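Local coordinates for protein S-adenosylmethionine:2-demethylmenaquinone methyltransferase (Geobacillus kaustophilus, PDB 2PCN) that is a member of the RraA-like family of alpha/beta proteins and assembles as a trimer of identical subunits, at residues D12-C17 with G148-N153; Q22-K27 with V107-T112; R28-P33 with V142-D147. One frame throughout, in Å; residues are numbered along the deposited sequence.

Contact 1: residues D12-C17 with G148-N153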
loop_
_atom_site.group_PDB
_atom_site.type_symbol
_atom_site.label_atom_id
_atom_site.label_comp_id
_atom_site.label_asym_id
_atom_site.label_seq_id
_atom_site.Cartn_x
_atom_site.Cartn_y
_atom_site.Cartn_z
ATOM N N ASP A 12 22.480 -11.768 14.540
ATOM C CA ASP A 12 23.872 -11.320 14.527
ATOM C C ASP A 12 24.598 -11.571 13.205
ATOM O O ASP A 12 25.613 -10.936 12.921
ATOM C CB ASP A 12 24.654 -11.973 15.674
ATOM C CG ASP A 12 24.693 -13.486 15.571
ATOM O OD1 ASP A 12 25.134 -14.004 14.525
ATOM O OD2 ASP A 12 24.289 -14.159 16.541
ATOM N N GLU A 13 24.082 -12.496 12.402
ATOM C CA GLU A 13 24.689 -12.819 11.112
ATOM C C GLU A 13 23.846 -12.286 9.964
ATOM O O GLU A 13 24.094 -12.615 8.802
ATOM C CB GLU A 13 24.813 -14.331 10.943
ATOM C CG GLU A 13 25.771 -15.010 11.890
ATOM C CD GLU A 13 25.787 -16.509 11.690
ATOM O OE1 GLU A 13 24.730 -17.142 11.896
ATOM O OE2 GLU A 13 26.850 -17.053 11.323
ATOM N N LEU A 14 22.854 -11.464 10.283
ATOM C CA LEU A 14 21.963 -10.942 9.257
ATOM C C LEU A 14 21.958 -9.438 9.057
ATOM O O LEU A 14 22.235 -8.661 9.971
ATOM C CB LEU A 14 20.521 -11.372 9.549
ATOM C CG LEU A 14 20.119 -12.841 9.456
ATOM C CD1 LEU A 14 18.703 -13.004 9.987
ATOM C CD2 LEU A 14 20.208 -13.312 8.014
ATOM N N GLN A 15 21.637 -9.052 7.828
ATOM C CA GLN A 15 21.488 -7.662 7.447
ATOM C C GLN A 15 19.989 -7.574 7.194
ATOM O O GLN A 15 19.427 -8.437 6.520
ATOM C CB GLN A 15 22.240 -7.358 6.154
ATOM C CG GLN A 15 23.733 -7.181 6.327
ATOM C CD GLN A 15 24.398 -6.791 5.032
ATOM O OE1 GLN A 15 24.774 -7.646 4.228
ATOM N NE2 GLN A 15 24.527 -5.490 4.808
ATOM N N VAL A 16 19.341 -6.557 7.744
ATOM C CA VAL A 16 17.905 -6.394 7.566
ATOM C C VAL A 16 17.629 -5.196 6.670
ATOM O O VAL A 16 17.995 -4.068 6.997
ATOM C CB VAL A 16 17.198 -6.193 8.923
ATOM C CG1 VAL A 16 15.702 -6.030 8.712
ATOM C CG2 VAL A 16 17.476 -7.381 9.832
ATOM N N CYS A 17 16.989 -5.446 5.530
ATOM C CA CYS A 17 16.678 -4.379 4.593
ATOM C C CYS A 17 15.730 -3.363 5.224
ATOM O O CYS A 17 14.695 -3.725 5.790
ATOM C CB CYS A 17 16.058 -4.959 3.320
ATOM S SG CYS A 17 15.862 -3.742 1.998
ATOM N N GLY A 148 9.382 -8.876 5.575
ATOM C CA GLY A 148 10.569 -8.136 5.190
ATOM C C GLY A 148 11.565 -8.946 4.390
ATOM O O GLY A 148 11.235 -9.999 3.841
ATOM N N VAL A 149 12.794 -8.444 4.328
ATOM C CA VAL A 149 13.866 -9.093 3.589
ATOM C C VAL A 149 15.153 -9.055 4.407
ATOM O O VAL A 149 15.558 -8.000 4.890
ATOM C CB VAL A 149 14.116 -8.373 2.246
ATOM C CG1 VAL A 149 15.262 -9.046 1.497
ATOM C CG2 VAL A 149 12.840 -8.376 1.407
ATOM N N VAL A 150 15.788 -10.212 4.562
ATOM C CA VAL A 150 17.029 -10.308 5.314
ATOM C C VAL A 150 18.088 -11.023 4.485
ATOM O O VAL A 150 17.775 -11.917 3.696
ATOM C CB VAL A 150 16.823 -11.052 6.652
ATOM C CG1 VAL A 150 15.779 -10.319 7.485
ATOM C CG2 VAL A 150 16.398 -12.492 6.403
ATOM N N VAL A 151 19.340 -10.620 4.671
ATOM C CA VAL A 151 20.452 -11.188 3.919
ATOM C C VAL A 151 21.533 -11.784 4.815
ATOM O O VAL A 151 21.972 -11.154 5.774
ATOM C CB VAL A 151 21.104 -10.108 3.032
ATOM C CG1 VAL A 151 22.275 -10.696 2.265
ATOM C CG2 VAL A 151 20.069 -9.528 2.079
ATOM N N ALA A 152 21.960 -13.001 4.488
ATOM C CA ALA A 152 23.014 -13.684 5.236
ATOM C C ALA A 152 24.167 -13.937 4.265
ATOM O O ALA A 152 23.959 -13.995 3.054
ATOM C CB ALA A 152 22.494 -15.004 5.797
ATOM N N ASN A 153 25.382 -14.084 4.783
ATOM C CA ASN A 153 26.526 -14.316 3.910
ATOM C C ASN A 153 26.684 -15.775 3.497
ATOM O O ASN A 153 27.663 -16.142 2.847
ATOM C CB ASN A 153 27.810 -13.813 4.574
ATOM C CG ASN A 153 27.898 -12.297 4.595
ATOM O OD1 ASN A 153 28.859 -11.726 5.110
ATOM N ND2 ASN A 153 26.890 -11.636 4.029
HETATM O O HOH W 1 12.838 -5.701 5.669
#
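Gln15 and Val151 face each other as the hydrogen-bonded pair of a short antiparallel bridge, by which strand 14-16 borders strand 148-152 in the large mixed sheet of this RraA-like fold. Gln15 N donates a hydrogen bond to Val151 O at 3.0 Å and Val151 N donates one to Gln15 O at 2.9 Å, both donors lying in the carbonyl planes. The strands run 150° apart in direction.

The closest side-chain packing is that of Leu14 on Ala152. Leu14 reaches across with one branch: its CG stands anti to the carbonyl carbon (chi1 -67°), and CD2 closes on Ala152 CB at 3.6 Å while also approaching Val150 CG2. On the same face of the sheet Val16 and Val150 run alongside each other, less tightly, with Val16 CG2 4.1 Å from Val150 CG1. Val115 and Pro114 of the second subunit pack on these two valines.

The solvent side lies at the two ends. At one, the Glu13 carboxylate turns to Lys154 and Lys159 in salt bridges, and the exposed Asn153 meets segment 12-17 only marginally. At the other, Cys17 N still bonds Val149 O, but the next link is made through solvent: one water donates to Cys17 O at 2.7 Å and accepts from Val149 N at 3.1 Å.

Contact 2: residues Q22-K27 with V107-T112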
loop_
_atom_site.group_PDB
_atom_site.type_symbol
_atom_site.label_atom_id
_atom_site.label_comp_id
_atom_site.label_asym_id
_atom_site.label_seq_id
_atom_site.Cartn_x
_atom_site.Cartn_y
_atom_site.Cartn_z
ATOM N N GLN A 22 6.998 -3.676 -2.144
ATOM C CA GLN A 22 5.632 -4.063 -2.450
ATOM C C GLN A 22 5.857 -5.444 -3.057
ATOM O O GLN A 22 6.827 -5.634 -3.790
ATOM C CB GLN A 22 5.015 -3.140 -3.504
ATOM C CG GLN A 22 4.947 -1.677 -3.104
ATOM C CD GLN A 22 4.240 -1.474 -1.782
ATOM O OE1 GLN A 22 3.123 -1.950 -1.584
ATOM N NE2 GLN A 22 4.889 -0.761 -0.867
ATOM N N SER A 23 4.990 -6.403 -2.743
ATOM C CA SER A 23 5.126 -7.758 -3.280
ATOM C C SER A 23 4.185 -7.904 -4.472
ATOM O O SER A 23 2.977 -7.716 -4.338
ATOM C CB SER A 23 4.780 -8.789 -2.205
ATOM O OG SER A 23 5.080 -10.100 -2.647
ATOM N N TYR A 24 4.740 -8.255 -5.631
ATOM C CA TYR A 24 3.953 -8.379 -6.857
ATOM C C TYR A 24 3.786 -9.783 -7.436
ATOM O O TYR A 24 2.885 -10.010 -8.238
ATOM C CB TYR A 24 4.564 -7.491 -7.941
ATOM C CG TYR A 24 4.536 -6.017 -7.632
ATOM C CD1 TYR A 24 3.344 -5.291 -7.707
ATOM C CD2 TYR A 24 5.697 -5.343 -7.263
ATOM C CE1 TYR A 24 3.314 -3.924 -7.421
ATOM C CE2 TYR A 24 5.677 -3.979 -6.974
ATOM C CZ TYR A 24 4.482 -3.277 -7.055
ATOM O OH TYR A 24 4.462 -1.934 -6.759
ATOM N N GLY A 25 4.646 -10.717 -7.044
ATOM C CA GLY A 25 4.556 -12.061 -7.590
ATOM C C GLY A 25 3.544 -12.971 -6.924
ATOM O O GLY A 25 2.998 -12.645 -5.868
ATOM N N GLY A 26 3.292 -14.116 -7.554
ATOM C CA GLY A 26 2.352 -15.078 -7.007
ATOM C C GLY A 26 2.867 -15.683 -5.714
ATOM O O GLY A 26 2.097 -16.219 -4.916
ATOM N N LYS A 27 4.180 -15.614 -5.518
ATOM C CA LYS A 27 4.807 -16.134 -4.309
ATOM C C LYS A 27 5.145 -14.965 -3.394
ATOM O O LYS A 27 5.813 -14.018 -3.805
ATOM C CB LYS A 27 6.086 -16.907 -4.651
ATOM C CG LYS A 27 5.832 -18.236 -5.337
ATOM C CD LYS A 27 5.037 -19.159 -4.427
ATOM C CE LYS A 27 4.543 -20.383 -5.169
ATOM N NZ LYS A 27 3.756 -21.291 -4.283
ATOM N N VAL A 107 8.427 -11.497 -6.575
ATOM C CA VAL A 107 8.816 -10.244 -7.209
ATOM C C VAL A 107 8.522 -9.091 -6.258
ATOM O O VAL A 107 7.364 -8.828 -5.931
ATOM C CB VAL A 107 8.049 -9.977 -8.530
ATOM C CG1 VAL A 107 8.481 -8.626 -9.109
ATOM C CG2 VAL A 107 8.318 -11.081 -9.539
ATOM N N MET A 108 9.577 -8.424 -5.804
ATOM C CA MET A 108 9.441 -7.277 -4.911
ATOM C C MET A 108 10.053 -6.063 -5.590
ATOM O O MET A 108 11.128 -6.150 -6.189
ATOM C CB MET A 108 10.157 -7.522 -3.579
ATOM C CG MET A 108 9.556 -8.625 -2.729
ATOM S SD MET A 108 10.401 -8.742 -1.145
ATOM C CE MET A 108 9.038 -9.139 -0.051
ATOM N N ALA A 109 9.363 -4.931 -5.493
ATOM C CA ALA A 109 9.826 -3.687 -6.102
ATOM C C ALA A 109 9.223 -2.530 -5.313
ATOM O O ALA A 109 8.369 -2.745 -4.452
ATOM C CB ALA A 109 9.382 -3.631 -7.553
ATOM N N ILE A 110 9.649 -1.303 -5.594
ATOM C CA ILE A 110 9.106 -0.172 -4.845
ATOM C C ILE A 110 7.894 0.472 -5.502
ATOM O O ILE A 110 7.265 1.357 -4.919
ATOM C CB ILE A 110 10.174 0.917 -4.592
ATOM C CG1 ILE A 110 10.649 1.519 -5.915
ATOM C CG2 ILE A 110 11.342 0.313 -3.821
ATOM C CD1 ILE A 110 11.516 2.752 -5.746
ATOM N N GLY A 111 7.557 0.023 -6.707
ATOM C CA GLY A 111 6.404 0.585 -7.386
ATOM C C GLY A 111 6.253 0.087 -8.807
ATOM O O GLY A 111 7.005 -0.777 -9.254
ATOM N N THR A 112 5.265 0.627 -9.512
ATOM C CA THR A 112 5.019 0.249 -10.895
ATOM C C THR A 112 5.169 1.473 -11.783
ATOM O O THR A 112 4.979 2.603 -11.336
ATOM C CB THR A 112 3.595 -0.316 -11.094
ATOM O OG1 THR A 112 2.625 0.678 -10.731
ATOM C CG2 THR A 112 3.392 -1.566 -10.241
HETATM O O HOH W 2 6.171 -11.610 -4.594
#
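Tyr24 reaches along the strand to Ala109, Gly111 and Thr112, at the corner where strand 106-109 gives way to strand 111-112, just after a short antiparallel pairing of strand 22-23 with strand 106-109 in the mixed sheet. Its CG lies anti to the carbonyl carbon (chi1 -64°), which carries the ring alongside 107-112. Ala109 CB meets the ring at its edge, near the ring plane, 3.8 Å from Tyr24 CE2. At the far end Tyr24 OH comes to 3.2 Å from Gly111 CA, and the Thr112 methyl CG2 approaches at a slant, 3.7 Å from Tyr24 CE1. Ile94 and Ser97 also touch the tyrosine. Thr112 directs its hydroxyl elsewhere, to Asp147 O of the third subunit.

Tyr24 is held at its root by a nearly straight bond from its N to Val107 O (2.7 Å, 172° at the hydrogen). Gln22 and Ala109 form the reciprocal backbone pair before it. Past Tyr24, direct pairing with 107-112 gives way to a water: Gly25 N meets both Val107 O and this water only weakly, while the water accepts from Val107 N, donates to Lys27 O at 2.6 Å, and is hydrogen-bonded to Ser23 OG at 2.7 Å.

Contact 3: residues R28-P33 with V142-D147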
loop_
_atom_site.group_PDB
_atom_site.type_symbol
_atom_site.label_atom_id
_atom_site.label_comp_id
_atom_site.label_asym_id
_atom_site.label_seq_id
_atom_site.Cartn_x
_atom_site.Cartn_y
_atom_site.Cartn_z
ATOM N N ARG A 28 4.684 -15.036 -2.152
ATOM C CA ARG A 28 4.939 -13.974 -1.192
ATOM C C ARG A 28 6.194 -14.274 -0.386
ATOM O O ARG A 28 6.806 -13.378 0.191
ATOM C CB ARG A 28 3.723 -13.817 -0.279
ATOM C CG ARG A 28 2.444 -13.579 -1.072
ATOM C CD ARG A 28 1.208 -13.466 -0.196
ATOM N NE ARG A 28 0.002 -13.301 -1.008
ATOM C CZ ARG A 28 -1.224 -13.159 -0.516
ATOM N NH1 ARG A 28 -1.422 -13.160 0.796
ATOM N NH2 ARG A 28 -2.256 -13.017 -1.337
ATOM N N MET A 29 6.584 -15.543 -0.369
ATOM C CA MET A 29 7.773 -15.969 0.354
ATOM C C MET A 29 8.739 -16.657 -0.607
ATOM O O MET A 29 8.346 -17.551 -1.354
ATOM C CB MET A 29 7.382 -16.933 1.473
ATOM C CG MET A 29 8.552 -17.492 2.249
ATOM S SD MET A 29 8.010 -18.641 3.529
ATOM C CE MET A 29 7.608 -17.501 4.853
ATOM N N PHE A 30 9.996 -16.227 -0.598
ATOM C CA PHE A 30 11.001 -16.825 -1.469
ATOM C C PHE A 30 12.398 -16.526 -0.947
ATOM O O PHE A 30 12.599 -15.565 -0.202
ATOM C CB PHE A 30 10.833 -16.324 -2.915
ATOM C CG PHE A 30 10.961 -14.832 -3.072
ATOM C CD1 PHE A 30 12.156 -14.265 -3.503
ATOM C CD2 PHE A 30 9.883 -13.997 -2.797
ATOM C CE1 PHE A 30 12.276 -12.882 -3.664
ATOM C CE2 PHE A 30 9.989 -12.616 -2.951
ATOM C CZ PHE A 30 11.192 -12.056 -3.387
ATOM N N SER A 31 13.359 -17.365 -1.320
ATOM C CA SER A 31 14.729 -17.186 -0.864
ATOM C C SER A 31 15.699 -17.967 -1.741
ATOM O O SER A 31 15.291 -18.814 -2.534
ATOM C CB SER A 31 14.861 -17.661 0.585
ATOM O OG SER A 31 14.621 -19.058 0.678
ATOM N N GLY A 32 16.987 -17.678 -1.588
ATOM C CA GLY A 32 17.991 -18.363 -2.376
ATOM C C GLY A 32 19.251 -17.536 -2.547
ATOM O O GLY A 32 19.315 -16.396 -2.083
ATOM N N PRO A 33 20.273 -18.085 -3.220
ATOM C CA PRO A 33 21.542 -17.391 -3.453
ATOM C C PRO A 33 21.339 -16.148 -4.308
ATOM O O PRO A 33 20.586 -16.164 -5.278
ATOM C CB PRO A 33 22.388 -18.453 -4.150
ATOM C CG PRO A 33 21.372 -19.204 -4.940
ATOM C CD PRO A 33 20.235 -19.366 -3.947
ATOM N N VAL A 142 19.562 -14.523 0.345
ATOM C CA VAL A 142 18.493 -13.611 0.721
ATOM C C VAL A 142 17.200 -14.366 1.016
ATOM O O VAL A 142 16.853 -15.329 0.332
ATOM C CB VAL A 142 18.245 -12.556 -0.388
ATOM C CG1 VAL A 142 17.823 -13.238 -1.682
ATOM C CG2 VAL A 142 17.193 -11.556 0.069
ATOM N N TYR A 143 16.499 -13.926 2.051
ATOM C CA TYR A 143 15.241 -14.539 2.456
ATOM C C TYR A 143 14.201 -13.430 2.473
ATOM O O TYR A 143 14.413 -12.381 3.081
ATOM C CB TYR A 143 15.376 -15.143 3.854
ATOM C CG TYR A 143 16.475 -16.177 3.962
ATOM C CD1 TYR A 143 16.237 -17.513 3.644
ATOM C CD2 TYR A 143 17.762 -15.811 4.348
ATOM C CE1 TYR A 143 17.258 -18.462 3.709
ATOM C CE2 TYR A 143 18.789 -16.749 4.417
ATOM C CZ TYR A 143 18.532 -18.072 4.096
ATOM O OH TYR A 143 19.548 -19.000 4.170
ATOM N N ALA A 144 13.085 -13.655 1.795
ATOM C CA ALA A 144 12.041 -12.648 1.749
ATOM C C ALA A 144 10.658 -13.215 2.016
ATOM O O ALA A 144 10.366 -14.367 1.694
ATOM C CB ALA A 144 12.058 -11.947 0.394
ATOM N N ASP A 145 9.812 -12.394 2.625
ATOM C CA ASP A 145 8.438 -12.786 2.889
ATOM C C ASP A 145 7.607 -11.551 3.199
ATOM O O ASP A 145 8.074 -10.422 3.031
ATOM C CB ASP A 145 8.344 -13.834 4.016
ATOM C CG ASP A 145 8.692 -13.281 5.383
ATOM O OD1 ASP A 145 8.930 -12.063 5.510
ATOM O OD2 ASP A 145 8.715 -14.084 6.341
ATOM N N ALA A 146 6.373 -11.768 3.634
ATOM C CA ALA A 146 5.455 -10.676 3.940
ATOM C C ALA A 146 5.943 -9.683 4.995
ATOM O O ALA A 146 5.477 -8.542 5.027
ATOM C CB ALA A 146 4.100 -11.250 4.358
ATOM N N ASP A 147 6.868 -10.100 5.853
ATOM C CA ASP A 147 7.365 -9.208 6.903
ATOM C C ASP A 147 8.599 -8.391 6.530
ATOM O O ASP A 147 8.838 -7.330 7.106
ATOM C CB ASP A 147 7.653 -9.998 8.180
ATOM C CG ASP A 147 6.401 -10.599 8.778
ATOM O OD1 ASP A 147 5.351 -9.926 8.742
ATOM O OD2 ASP A 147 6.467 -11.734 9.293
#
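Asp145, which packs against Met29 across the contact, has its OD1 gripped by three donors: Asp147 N, which reaches it from above the carboxylate plane and closes an Asx turn, Gly148 N and Thr3 OG1. The grip probably steadies the short turn into strand 148-152. Met29 runs alongside the aspartate, and its bent chain brings CE to 3.8 Å from Asp145 CB.

From here the two segments pair as regular antiparallel strands. Ala144 N donates to Phe30 O at 2.8 Å, the shortest hydrogen bond between the two segments, with the donor nearly in line with the carbonyl. The return bond, from Phe30 N to Ala144 O, is 3.0 Å long, its donor tilted 31° from the carbonyl plane. Gly32 and Val142 repeat the reciprocal pattern two residues along. Met29 CA approaches Ala144 O, and Asp145 CA approaches Arg28 O, in CA-H...O contacts.

Phe30 turns back toward its partner. With CG held between the backbone N and the carbonyl carbon (chi1 60°), Ala144 CB lies over one face of the ring, shifted toward the rim, 4.0 Å from the Phe30 centroid and 17° off the normal, a CH-pi contact. On the opposite side of the sheet Ser31 CB presses close to Tyr143 CD1, at 3.4 Å. The Tyr143 hydroxyl is hydrogen-bonded to Leu156 N.

In the fold, strand 141-145 lies between strands 30-38 and 148-152. Val149 and Val151 of the latter pack on Val142, Ile89 of strand 87-90 touches Phe30 and Val142, and Leu6 of helix 3-10 packs on Tyr143.

In the fold
All three contacts reach one mixed sheet, contact 2 also running into strand 111-112 of a second, parallel sheet. Contacts 1 and 3 are neighbours, their centres about 11 Å apart, because strands 141-145 and 148-152 adjoin; the centre of contact 2 lies about 12 Å from that of contact 3 and 19 Å from that of contact 1. Along the chain, contacts 2 and 3 are each nested within the loop closed by contact 1, while their own segments alternate. Met108 ties the three together: its SD packs on Val149 and Ala144, and its CG on Phe30. Each contact also reaches a neighbouring subunit, through Val16 and Val150, Thr112, and Ala146-Asp147, with Thr112 OG1 hydrogen-bonding Asp147 O of another chain.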